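Long-range contacts in cytolethal distending toxin protein B (Haemophilus ducreyi, PDB 1SR4), which probably acts as the DNase I-like catalytic subunit of a three-chain bacterial genotoxin that damages the DNA of host cells: residues V53-V58 and I66-W71; I84-L89 and N97-S102; E108-H113 and G126-T131; V169-V174 and L220-L225. One frame throughout, in Å; residues are numbered along the deposited sequence.

Contact 1: residues V53-V58 and I66-W71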
# COMPACT_ATOMS: atom_id res chain seq x y z
N VAL B 53 1.54 16.63 -13.01
CA VAL B 53 1.46 17.64 -14.05
C VAL B 53 0.69 17.18 -15.28
O VAL B 53 0.96 16.13 -15.85
CB VAL B 53 2.90 18.07 -14.48
CG1 VAL B 53 2.83 19.19 -15.52
CG2 VAL B 53 3.68 18.53 -13.24
N ARG B 54 -0.28 17.99 -15.67
CA ARG B 54 -1.12 17.73 -16.83
C ARG B 54 -0.29 17.82 -18.11
O ARG B 54 0.44 18.79 -18.29
CB ARG B 54 -2.25 18.76 -16.89
CG ARG B 54 -3.18 18.62 -18.07
CD ARG B 54 -4.13 17.43 -17.95
NE ARG B 54 -5.10 17.43 -19.03
CZ ARG B 54 -4.95 16.80 -20.20
NH1 ARG B 54 -3.86 16.09 -20.46
NH2 ARG B 54 -5.90 16.92 -21.12
N THR B 55 -0.37 16.83 -18.98
CA THR B 55 0.39 16.90 -20.23
C THR B 55 -0.46 17.64 -21.25
O THR B 55 -1.61 17.96 -20.99
CB THR B 55 0.72 15.52 -20.80
OG1 THR B 55 -0.47 14.94 -21.36
CG2 THR B 55 1.27 14.60 -19.71
N SER B 56 0.10 17.90 -22.43
CA SER B 56 -0.64 18.59 -23.49
C SER B 56 -1.49 17.62 -24.31
O SER B 56 -2.30 18.03 -25.14
CB SER B 56 0.34 19.28 -24.45
OG SER B 56 1.16 20.20 -23.76
N ARG B 57 -1.28 16.33 -24.08
CA ARG B 57 -2.02 15.33 -24.83
C ARG B 57 -3.52 15.41 -24.62
O ARG B 57 -4.00 15.65 -23.52
CB ARG B 57 -1.54 13.93 -24.43
CG ARG B 57 -2.17 12.84 -25.25
CD ARG B 57 -1.81 11.47 -24.70
NE ARG B 57 -2.30 10.40 -25.57
CZ ARG B 57 -2.03 9.11 -25.40
NH1 ARG B 57 -1.27 8.71 -24.37
NH2 ARG B 57 -2.50 8.22 -26.27
N VAL B 58 -4.27 15.23 -25.70
CA VAL B 58 -5.71 15.24 -25.58
C VAL B 58 -6.26 13.88 -25.94
O VAL B 58 -5.98 13.35 -27.01
CB VAL B 58 -6.34 16.31 -26.49
CG1 VAL B 58 -6.22 17.67 -25.83
CG2 VAL B 58 -5.66 16.31 -27.84
N ILE B 66 -11.24 12.31 -19.30
CA ILE B 66 -10.08 11.44 -19.19
C ILE B 66 -8.89 12.31 -19.57
O ILE B 66 -8.87 12.89 -20.65
CB ILE B 66 -10.22 10.19 -20.10
CG1 ILE B 66 -9.24 9.10 -19.66
CG2 ILE B 66 -10.02 10.56 -21.56
CD1 ILE B 66 -7.79 9.46 -19.79
N GLU B 67 -7.92 12.42 -18.67
CA GLU B 67 -6.77 13.27 -18.93
C GLU B 67 -5.48 12.55 -18.57
O GLU B 67 -5.47 11.64 -17.74
CB GLU B 67 -6.87 14.55 -18.10
CG GLU B 67 -8.09 15.39 -18.37
CD GLU B 67 -8.29 16.47 -17.32
OE1 GLU B 67 -8.35 16.14 -16.12
OE2 GLU B 67 -8.38 17.66 -17.69
N GLU B 68 -4.39 12.97 -19.20
CA GLU B 68 -3.08 12.37 -18.94
C GLU B 68 -2.21 13.32 -18.10
O GLU B 68 -2.16 14.52 -18.37
CB GLU B 68 -2.38 12.06 -20.26
CG GLU B 68 -1.02 11.38 -20.11
CD GLU B 68 -0.29 11.31 -21.44
OE1 GLU B 68 0.07 12.38 -21.96
OE2 GLU B 68 -0.08 10.21 -21.97
N TYR B 69 -1.54 12.76 -17.09
CA TYR B 69 -0.64 13.52 -16.23
C TYR B 69 0.66 12.73 -16.06
O TYR B 69 0.70 11.53 -16.36
CB TYR B 69 -1.23 13.68 -14.81
CG TYR B 69 -2.42 14.59 -14.70
CD1 TYR B 69 -2.30 15.87 -14.14
CD2 TYR B 69 -3.67 14.18 -15.15
CE1 TYR B 69 -3.42 16.71 -14.03
CE2 TYR B 69 -4.78 15.01 -15.06
CZ TYR B 69 -4.65 16.27 -14.50
OH TYR B 69 -5.76 17.09 -14.43
N THR B 70 1.70 13.41 -15.61
CA THR B 70 2.95 12.73 -15.27
C THR B 70 3.14 13.08 -13.78
O THR B 70 2.69 14.13 -13.30
CB THR B 70 4.19 13.21 -16.08
OG1 THR B 70 4.39 14.62 -15.90
CG2 THR B 70 4.03 12.87 -17.57
N TRP B 71 3.78 12.18 -13.06
CA TRP B 71 4.00 12.37 -11.64
C TRP B 71 5.37 11.80 -11.32
O TRP B 71 5.66 10.67 -11.69
CB TRP B 71 2.90 11.63 -10.87
CG TRP B 71 3.02 11.68 -9.38
CD1 TRP B 71 3.44 12.73 -8.62
CD2 TRP B 71 2.65 10.64 -8.47
NE1 TRP B 71 3.35 12.41 -7.28
CE2 TRP B 71 2.86 11.14 -7.16
CE3 TRP B 71 2.14 9.35 -8.63
CZ2 TRP B 71 2.59 10.38 -6.02
CZ3 TRP B 71 1.87 8.59 -7.49
CH2 TRP B 71 2.10 9.11 -6.20

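Contact 2: residues I84-L89 and N97-S102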
# COMPACT_ATOMS: atom_id res chain seq x y z
N ILE B 84 -0.30 9.16 -15.29
CA ILE B 84 -1.55 8.90 -14.59
C ILE B 84 -2.68 9.28 -15.54
O ILE B 84 -2.70 10.40 -16.05
CB ILE B 84 -1.78 9.74 -13.30
CG1 ILE B 84 -0.63 9.54 -12.30
CG2 ILE B 84 -3.12 9.30 -12.65
CD1 ILE B 84 -0.74 10.43 -11.02
N TYR B 85 -3.60 8.35 -15.79
CA TYR B 85 -4.77 8.62 -16.65
C TYR B 85 -5.90 8.78 -15.64
O TYR B 85 -6.24 7.86 -14.89
CB TYR B 85 -4.98 7.46 -17.61
CG TYR B 85 -3.83 7.41 -18.58
CD1 TYR B 85 -3.79 8.27 -19.69
CD2 TYR B 85 -2.71 6.61 -18.33
CE1 TYR B 85 -2.66 8.35 -20.50
CE2 TYR B 85 -1.57 6.68 -19.14
CZ TYR B 85 -1.56 7.56 -20.23
OH TYR B 85 -0.41 7.70 -21.00
N TYR B 86 -6.46 9.98 -15.62
CA TYR B 86 -7.45 10.38 -14.62
C TYR B 86 -8.83 10.71 -15.18
O TYR B 86 -8.97 11.51 -16.10
CB TYR B 86 -6.83 11.59 -13.91
CG TYR B 86 -7.63 12.28 -12.82
CD1 TYR B 86 -8.05 11.60 -11.69
CD2 TYR B 86 -7.83 13.67 -12.87
CE1 TYR B 86 -8.64 12.27 -10.61
CE2 TYR B 86 -8.42 14.35 -11.80
CZ TYR B 86 -8.82 13.64 -10.67
OH TYR B 86 -9.38 14.32 -9.60
N SER B 87 -9.85 10.09 -14.61
CA SER B 87 -11.22 10.33 -15.03
C SER B 87 -11.93 10.94 -13.82
O SER B 87 -12.30 10.24 -12.88
CB SER B 87 -11.88 9.02 -15.44
OG SER B 87 -13.25 9.23 -15.71
N ARG B 88 -12.10 12.26 -13.85
CA ARG B 88 -12.73 12.95 -12.73
C ARG B 88 -14.25 12.92 -12.88
O ARG B 88 -14.88 13.91 -13.24
CB ARG B 88 -12.21 14.39 -12.68
CG ARG B 88 -12.63 15.17 -11.46
CD ARG B 88 -12.13 16.61 -11.54
NE ARG B 88 -12.67 17.41 -10.45
CZ ARG B 88 -13.88 17.96 -10.43
NH1 ARG B 88 -14.70 17.82 -11.47
NH2 ARG B 88 -14.29 18.64 -9.36
N LEU B 89 -14.83 11.75 -12.60
CA LEU B 89 -16.27 11.54 -12.70
C LEU B 89 -17.11 12.28 -11.66
O LEU B 89 -18.21 12.76 -11.97
CB LEU B 89 -16.57 10.04 -12.57
CG LEU B 89 -15.87 9.13 -13.58
CD1 LEU B 89 -16.08 7.66 -13.21
CD2 LEU B 89 -16.41 9.41 -14.97
N ASN B 97 -13.58 9.29 -8.07
CA ASN B 97 -12.90 9.40 -9.35
C ASN B 97 -12.07 8.15 -9.67
O ASN B 97 -11.66 7.42 -8.75
CB ASN B 97 -11.98 10.62 -9.35
CG ASN B 97 -12.73 11.92 -9.11
OD1 ASN B 97 -13.81 12.12 -9.66
ND2 ASN B 97 -12.18 12.81 -8.28
N LEU B 98 -11.80 7.90 -10.95
CA LEU B 98 -11.01 6.74 -11.35
C LEU B 98 -9.68 7.20 -11.92
O LEU B 98 -9.58 8.26 -12.54
CB LEU B 98 -11.74 5.91 -12.42
CG LEU B 98 -13.05 5.23 -12.00
CD1 LEU B 98 -13.74 4.66 -13.24
CD2 LEU B 98 -12.77 4.14 -10.98
N ALA B 99 -8.65 6.38 -11.71
CA ALA B 99 -7.32 6.70 -12.22
C ALA B 99 -6.57 5.42 -12.54
O ALA B 99 -6.86 4.35 -11.99
CB ALA B 99 -6.53 7.49 -11.18
N ILE B 100 -5.60 5.55 -13.44
CA ILE B 100 -4.74 4.43 -13.78
C ILE B 100 -3.34 5.01 -13.83
O ILE B 100 -3.09 5.98 -14.55
CB ILE B 100 -5.04 3.81 -15.16
CG1 ILE B 100 -6.42 3.17 -15.18
CG2 ILE B 100 -4.00 2.69 -15.44
CD1 ILE B 100 -6.82 2.63 -16.56
N VAL B 101 -2.44 4.43 -13.05
CA VAL B 101 -1.04 4.86 -13.04
C VAL B 101 -0.29 3.82 -13.84
O VAL B 101 -0.43 2.62 -13.60
CB VAL B 101 -0.43 4.89 -11.61
CG1 VAL B 101 1.03 5.40 -11.69
CG2 VAL B 101 -1.27 5.77 -10.69
N SER B 102 0.53 4.27 -14.79
CA SER B 102 1.28 3.37 -15.64
C SER B 102 2.70 3.87 -15.86
O SER B 102 2.93 5.08 -16.03
CB SER B 102 0.57 3.26 -16.99
OG SER B 102 1.21 2.32 -17.84

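Contact 3: residues E108-H113 and G126-T131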
# COMPACT_ATOMS: atom_id res chain seq x y z
N GLU B 108 -3.57 4.30 -26.39
CA GLU B 108 -4.95 4.70 -26.62
C GLU B 108 -5.75 4.50 -25.33
O GLU B 108 -5.35 3.73 -24.46
CB GLU B 108 -5.49 3.82 -27.75
CG GLU B 108 -6.96 3.89 -28.08
CD GLU B 108 -7.31 2.91 -29.20
OE1 GLU B 108 -6.59 1.90 -29.38
OE2 GLU B 108 -8.32 3.13 -29.88
N ALA B 109 -6.86 5.22 -25.19
CA ALA B 109 -7.70 5.08 -24.02
C ALA B 109 -9.06 4.59 -24.50
O ALA B 109 -9.41 4.78 -25.67
CB ALA B 109 -7.84 6.40 -23.29
N PHE B 110 -9.81 3.96 -23.59
CA PHE B 110 -11.14 3.42 -23.88
C PHE B 110 -12.05 3.70 -22.70
O PHE B 110 -11.64 3.54 -21.55
CB PHE B 110 -11.09 1.89 -24.01
CG PHE B 110 -10.41 1.39 -25.25
CD1 PHE B 110 -11.12 1.24 -26.44
CD2 PHE B 110 -9.08 1.00 -25.22
CE1 PHE B 110 -10.51 0.70 -27.58
CE2 PHE B 110 -8.46 0.46 -26.36
CZ PHE B 110 -9.18 0.31 -27.54
N ILE B 111 -13.28 4.11 -22.96
CA ILE B 111 -14.27 4.31 -21.91
C ILE B 111 -15.44 3.42 -22.34
O ILE B 111 -15.93 3.54 -23.46
CB ILE B 111 -14.76 5.78 -21.81
CG1 ILE B 111 -13.69 6.68 -21.18
CG2 ILE B 111 -16.01 5.85 -20.96
CD1 ILE B 111 -12.60 7.09 -22.13
N VAL B 112 -15.86 2.51 -21.47
CA VAL B 112 -16.97 1.63 -21.80
C VAL B 112 -18.03 1.68 -20.72
O VAL B 112 -17.74 1.50 -19.53
CB VAL B 112 -16.49 0.17 -21.98
CG1 VAL B 112 -17.65 -0.73 -22.41
CG2 VAL B 112 -15.39 0.12 -23.02
N HIS B 113 -19.27 1.97 -21.13
CA HIS B 113 -20.38 2.06 -20.20
C HIS B 113 -21.08 0.73 -20.05
O HIS B 113 -20.96 -0.15 -20.91
CB HIS B 113 -21.40 3.10 -20.67
CG HIS B 113 -20.88 4.50 -20.64
ND1 HIS B 113 -20.13 5.04 -21.67
CD2 HIS B 113 -20.96 5.46 -19.69
CE1 HIS B 113 -19.76 6.27 -21.35
NE2 HIS B 113 -20.25 6.55 -20.15
N GLY B 126 -10.04 2.64 -19.36
CA GLY B 126 -8.85 1.84 -19.59
C GLY B 126 -7.84 2.37 -20.58
O GLY B 126 -8.10 3.32 -21.33
N ILE B 127 -6.67 1.74 -20.58
CA ILE B 127 -5.62 2.13 -21.49
C ILE B 127 -5.03 0.91 -22.18
O ILE B 127 -4.93 -0.19 -21.61
CB ILE B 127 -4.47 2.87 -20.77
CG1 ILE B 127 -3.88 1.97 -19.67
CG2 ILE B 127 -4.97 4.20 -20.21
CD1 ILE B 127 -2.64 2.54 -18.98
N ARG B 128 -4.65 1.11 -23.43
CA ARG B 128 -4.04 0.07 -24.20
C ARG B 128 -2.55 0.35 -24.31
O ARG B 128 -2.13 1.49 -24.51
CB ARG B 128 -4.65 0.02 -25.61
CG ARG B 128 -3.91 -0.92 -26.54
CD ARG B 128 -4.65 -1.11 -27.87
NE ARG B 128 -4.63 0.04 -28.77
CZ ARG B 128 -3.56 0.48 -29.44
NH1 ARG B 128 -2.38 -0.12 -29.32
NH2 ARG B 128 -3.68 1.50 -30.28
N ILE B 129 -1.75 -0.69 -24.13
CA ILE B 129 -0.30 -0.59 -24.29
C ILE B 129 -0.06 -1.72 -25.28
O ILE B 129 -0.15 -2.90 -24.92
CB ILE B 129 0.50 -0.92 -23.00
CG1 ILE B 129 0.15 0.05 -21.87
CG2 ILE B 129 2.00 -0.82 -23.31
CD1 ILE B 129 0.39 1.49 -22.21
N GLY B 130 0.23 -1.37 -26.53
CA GLY B 130 0.45 -2.40 -27.53
C GLY B 130 -0.81 -3.22 -27.72
O GLY B 130 -1.87 -2.67 -28.04
N THR B 131 -0.72 -4.53 -27.54
CA THR B 131 -1.87 -5.40 -27.72
C THR B 131 -2.59 -5.81 -26.42
O THR B 131 -3.38 -6.75 -26.41
CB THR B 131 -1.47 -6.68 -28.46
OG1 THR B 131 -0.42 -7.33 -27.73
CG2 THR B 131 -0.98 -6.34 -29.87

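Contact 4: residues V169-V174 and L220-L225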
# COMPACT_ATOMS: atom_id res chain seq x y z
N VAL B 169 -7.07 -9.34 -31.71
CA VAL B 169 -5.90 -9.98 -31.12
C VAL B 169 -5.55 -9.34 -29.77
O VAL B 169 -4.54 -9.67 -29.16
CB VAL B 169 -4.67 -9.88 -32.05
CG1 VAL B 169 -4.96 -10.61 -33.37
CG2 VAL B 169 -4.32 -8.42 -32.29
N TYR B 170 -6.40 -8.43 -29.30
CA TYR B 170 -6.12 -7.76 -28.03
C TYR B 170 -6.49 -8.58 -26.80
O TYR B 170 -7.53 -9.24 -26.77
CB TYR B 170 -6.87 -6.43 -27.93
CG TYR B 170 -6.41 -5.31 -28.82
CD1 TYR B 170 -5.28 -5.43 -29.64
CD2 TYR B 170 -7.10 -4.10 -28.84
CE1 TYR B 170 -4.87 -4.36 -30.45
CE2 TYR B 170 -6.70 -3.05 -29.63
CZ TYR B 170 -5.59 -3.18 -30.44
OH TYR B 170 -5.20 -2.10 -31.18
N SER B 171 -5.62 -8.55 -25.80
CA SER B 171 -5.90 -9.20 -24.54
C SER B 171 -6.37 -8.03 -23.67
O SER B 171 -5.87 -6.92 -23.82
CB SER B 171 -4.63 -9.81 -23.94
OG SER B 171 -4.30 -11.03 -24.58
N TRP B 172 -7.34 -8.26 -22.79
CA TRP B 172 -7.82 -7.19 -21.92
C TRP B 172 -8.05 -7.71 -20.50
O TRP B 172 -8.36 -8.88 -20.30
CB TRP B 172 -9.11 -6.54 -22.45
CG TRP B 172 -10.22 -7.46 -22.86
CD1 TRP B 172 -10.46 -7.95 -24.12
CD2 TRP B 172 -11.29 -7.95 -22.04
NE1 TRP B 172 -11.62 -8.69 -24.12
CE2 TRP B 172 -12.14 -8.71 -22.86
CE3 TRP B 172 -11.60 -7.81 -20.68
CZ2 TRP B 172 -13.30 -9.33 -22.38
CZ3 TRP B 172 -12.76 -8.43 -20.19
CH2 TRP B 172 -13.59 -9.18 -21.04
N MET B 173 -7.87 -6.81 -19.53
CA MET B 173 -7.99 -7.12 -18.11
C MET B 173 -8.80 -6.01 -17.43
O MET B 173 -8.46 -4.84 -17.53
CB MET B 173 -6.58 -7.13 -17.53
CG MET B 173 -6.36 -8.05 -16.39
SD MET B 173 -4.62 -7.94 -15.89
CE MET B 173 -4.78 -8.48 -14.27
N VAL B 174 -9.87 -6.39 -16.72
CA VAL B 174 -10.73 -5.44 -16.03
C VAL B 174 -10.44 -5.63 -14.54
O VAL B 174 -10.70 -6.69 -13.98
CB VAL B 174 -12.21 -5.76 -16.34
CG1 VAL B 174 -13.12 -4.77 -15.63
CG2 VAL B 174 -12.43 -5.70 -17.85
N LEU B 220 -10.30 -11.31 -16.82
CA LEU B 220 -9.54 -11.04 -18.04
C LEU B 220 -9.83 -11.95 -19.21
O LEU B 220 -10.44 -13.00 -19.07
CB LEU B 220 -8.05 -11.11 -17.73
CG LEU B 220 -7.47 -12.44 -17.24
CD1 LEU B 220 -7.15 -13.34 -18.42
CD2 LEU B 220 -6.18 -12.15 -16.46
N HIS B 221 -9.41 -11.49 -20.38
CA HIS B 221 -9.56 -12.27 -21.60
C HIS B 221 -8.15 -12.34 -22.19
O HIS B 221 -7.55 -11.30 -22.51
CB HIS B 221 -10.49 -11.59 -22.61
CG HIS B 221 -10.40 -12.19 -23.99
ND1 HIS B 221 -10.75 -13.50 -24.25
CD2 HIS B 221 -9.91 -11.70 -25.15
CE1 HIS B 221 -10.48 -13.78 -25.51
NE2 HIS B 221 -9.97 -12.71 -26.08
N ASP B 222 -7.59 -13.54 -22.28
CA ASP B 222 -6.26 -13.70 -22.85
C ASP B 222 -6.43 -14.17 -24.29
O ASP B 222 -6.83 -15.30 -24.52
CB ASP B 222 -5.46 -14.74 -22.08
CG ASP B 222 -4.05 -14.91 -22.63
OD1 ASP B 222 -3.81 -14.54 -23.80
OD2 ASP B 222 -3.19 -15.41 -21.90
N ALA B 223 -6.14 -13.29 -25.24
CA ALA B 223 -6.29 -13.63 -26.65
C ALA B 223 -5.49 -14.87 -27.08
O ALA B 223 -5.78 -15.46 -28.12
CB ALA B 223 -5.89 -12.44 -27.52
N HIS B 224 -4.49 -15.24 -26.28
CA HIS B 224 -3.66 -16.41 -26.59
C HIS B 224 -4.35 -17.71 -26.23
O HIS B 224 -3.87 -18.78 -26.57
CB HIS B 224 -2.34 -16.39 -25.82
CG HIS B 224 -1.44 -15.26 -26.19
ND1 HIS B 224 -1.57 -14.00 -25.64
CD2 HIS B 224 -0.38 -15.19 -27.03
CE1 HIS B 224 -0.63 -13.21 -26.12
NE2 HIS B 224 0.10 -13.91 -26.97
N LEU B 225 -5.46 -17.63 -25.51
CA LEU B 225 -6.14 -18.84 -25.11
C LEU B 225 -7.50 -18.98 -25.77
O LEU B 225 -8.21 -17.99 -25.97
CB LEU B 225 -6.26 -18.88 -23.58
CG LEU B 225 -4.95 -18.84 -22.77
CD1 LEU B 225 -5.28 -18.83 -21.27
CD2 LEU B 225 -4.08 -20.06 -23.10
O HOH W 1 -2.13 -11.98 -22.99

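Contact 1: residues V53-V58 and I66-W71
The carboxylate of Glu68 and the hydroxyl of Thr55 form the tight centre of this contact: Thr55 OG1 donates to Glu68 OE1 at 2.7 Å, and OE1 receives it on its anti lone pair, away from OE2. With chi1 at 73°, that hydroxyl also lies toward its backbone, accepting from Arg57 N in an ST turn. Arg57 NH1 adds a salt bridge to Glu68 OE2 (3.1 Å), arriving from above the carboxylate plane; the stronger partner of Arg57 is the carbonyl of Ala106. Glu68 O is gripped twice, by Thr55 N at 3.0 Å and by Arg54 NH1.

Val53 and Thr70 make the hydrogen-bonded pair of an antiparallel ladder, with Val53 N 2.8 Å from Thr70 O, and Arg54 and Tyr69 the adjoining non-hydrogen-bonded pair. Residues 53-54 thereby form an outermost strand of the larger of the two sheets of this DNase I-like fold.

Toward the solvent side the packing is looser. The bent chain of Arg54 lays CD over one face of the Tyr69 ring, 3.9 Å from its centroid, a CH-pi contact suited to an aliphatic stem. Beyond it, Arg54 NE reaches Glu67 OE2 in a salt bridge stretched to 3.6 Å, and Val53 is exposed.

Contact 2: residues I84-L89 and N97-S102
Tyr85 and Ile100 face each other as a hydrogen-bonded antiparallel pair, Tyr85 N donating to Ile100 O at 2.7 Å and Ile100 N returning a bond to Tyr85 O. Ser87 and Leu98 repeat the pattern, with Ser87 N 2.8 Å from Leu98 O. On the face carrying Ile84, Tyr86, Ala99 and Val101, Ile84 chi1 (-57°) sets CG2 anti to the backbone N, where it meets Ala99 CB at 4.1 Å, and CG1 beside Val101 CG2. The small methyl of Ala99 sits at the edge of the Tyr86 ring, 4.4 Å from CD1.

These strands, 84-87 and 98-102, run 174° apart as a beta hairpin within the larger sheet of the DNase I-like fold. An inverse gamma turn centred on Arg88 bends the chain as the first strand ends, and there Leu89 CD1 reaches Leu98 CD1 at 3.8 Å.

Farther out, Tyr86 OH and Asn97 ND2 both donate to the carbonyl of Gly46, while Asn97 OD1 accepts from Asp90 N in the hairpin loop. Tyr85 OH is hydrogen-bonded to Glu68 and to Ala106 N. Ile100 and Leu98, apolar residues suited to a buried position, press against strands 124-129 and 132-138 of the second sheet.

Contact 3: residues E108-H113 and G126-T131
Glu108 OE1 takes two N-H groups from one arginine: Arg128 NE at 2.8 Å, nearly along the C-O axis, and Arg128 NH2 at 3.1 Å, from above the carboxylate plane. The oxygen lies close to the guanidinium plane, yet the carboxylate is turned 89° against it, so a single oxygen is held side-on and the second oxygen is not part of the grip. Two torsions allow the meeting. Glu108 runs out fully extended, with CG anti to the backbone N (chi1 172°), whereas the Arg128 chain folds at chi3 (72°) and swings its head back across the neighbouring strand. The third nitrogen, NH1, donates to Gly130 O at 2.9 Å; anchored on both sides, the guanidinium has its rotation fixed, and opposite charges suit Glu and Arg to these facing positions.

Beside the ion pair the backbones are joined by Arg128 N to Glu108 O at 2.9 Å and by reciprocal bonds between Phe110 and Gly126, the hydrogen-bonded pair of the ladder. Gly126 has no side chain to set beside Phe110 on their shared face, and the Phe110 ring turns its edge to Arg128 CB, with CE2 3.9 Å away. On the other face Ala109 pairs with Ile127.

Strands 108-112 and 124-129 form a hairpin at one margin of the six-stranded sheet. Phe110 packs on strand 132-138 and meets Phe158 of helix 147-159 edge-to-face, while Ile127, on the opposite face, reaches Ile100 and Ser102 of the other sheet.

Contact 4: residues V169-V174 and L220-L225
His221 lays its side chain across the indole of Trp172. Its CB stands over one face, 3.3 Å from Trp172 CE2 and 3.5 Å from the centroid of the five-membered ring, a close CH-pi contact. Next, CG lies 3.7 Å from Trp172 NE1, and CD2 stays near the same nitrogen while also coming within 3.8 Å of Tyr170 O, which lies at the edge of the imidazole. At the far side ND1 leaves the contact and is hydrogen-bonded to the carbonyl of Asn198. The two rings are inclined at 38°. Trp172 CG is wedged between its backbone N and carbonyl carbon (chi1 49°), a rotation that brings the indole back over the adjoining strand; Trp172 NE1 is hydrogen-bonded to Asn159 OD1. Both residues therefore combine a broad apolar surface with an N-H satisfied by a neighbour's oxygen.

The same residues form the hydrogen-bonded pair of an antiparallel ladder, with His221 N 2.8 Å from Trp172 O. Met173 and Leu220 pack on the other face. Where the ladder ends, Ser171 OG accepts from Ala223 N at 3.0 Å, joining the strand to the type I turn 222-225. Asp222 OD1 organises that turn, accepting from both His224 N, in an Asx turn, and His224 ND1.

Strand 171-175 lies in the smaller sheet between strands 132-138 and 216-221. Trp172 packs against Val133 and against Ile154 and Phe158 of helix 147-159, which covers this face, and His221 touches Asn159 of the same helix.

From the N terminus, contact 1 is the first to close, returning the chain at 66-71 to an edge strand after a short loop. Contact 2 follows with the hairpin 84-89/97-102, and strands 67-72 and 81-87 are neighbours, so the two share one sheet. Contact 3 closes the next loop in the second sheet; Ile127 packs on Tyr85, Ile100 and Ser102 and thus joins the two sheets. Contact 4 spans the longest excursion, 45 residues including helices, and meets contact 3 through Thr131 O and Ser171 N. All four run in series, none enclosing or crossing another, and contacts 2 and 4 lie on opposite sides of the chain's centre.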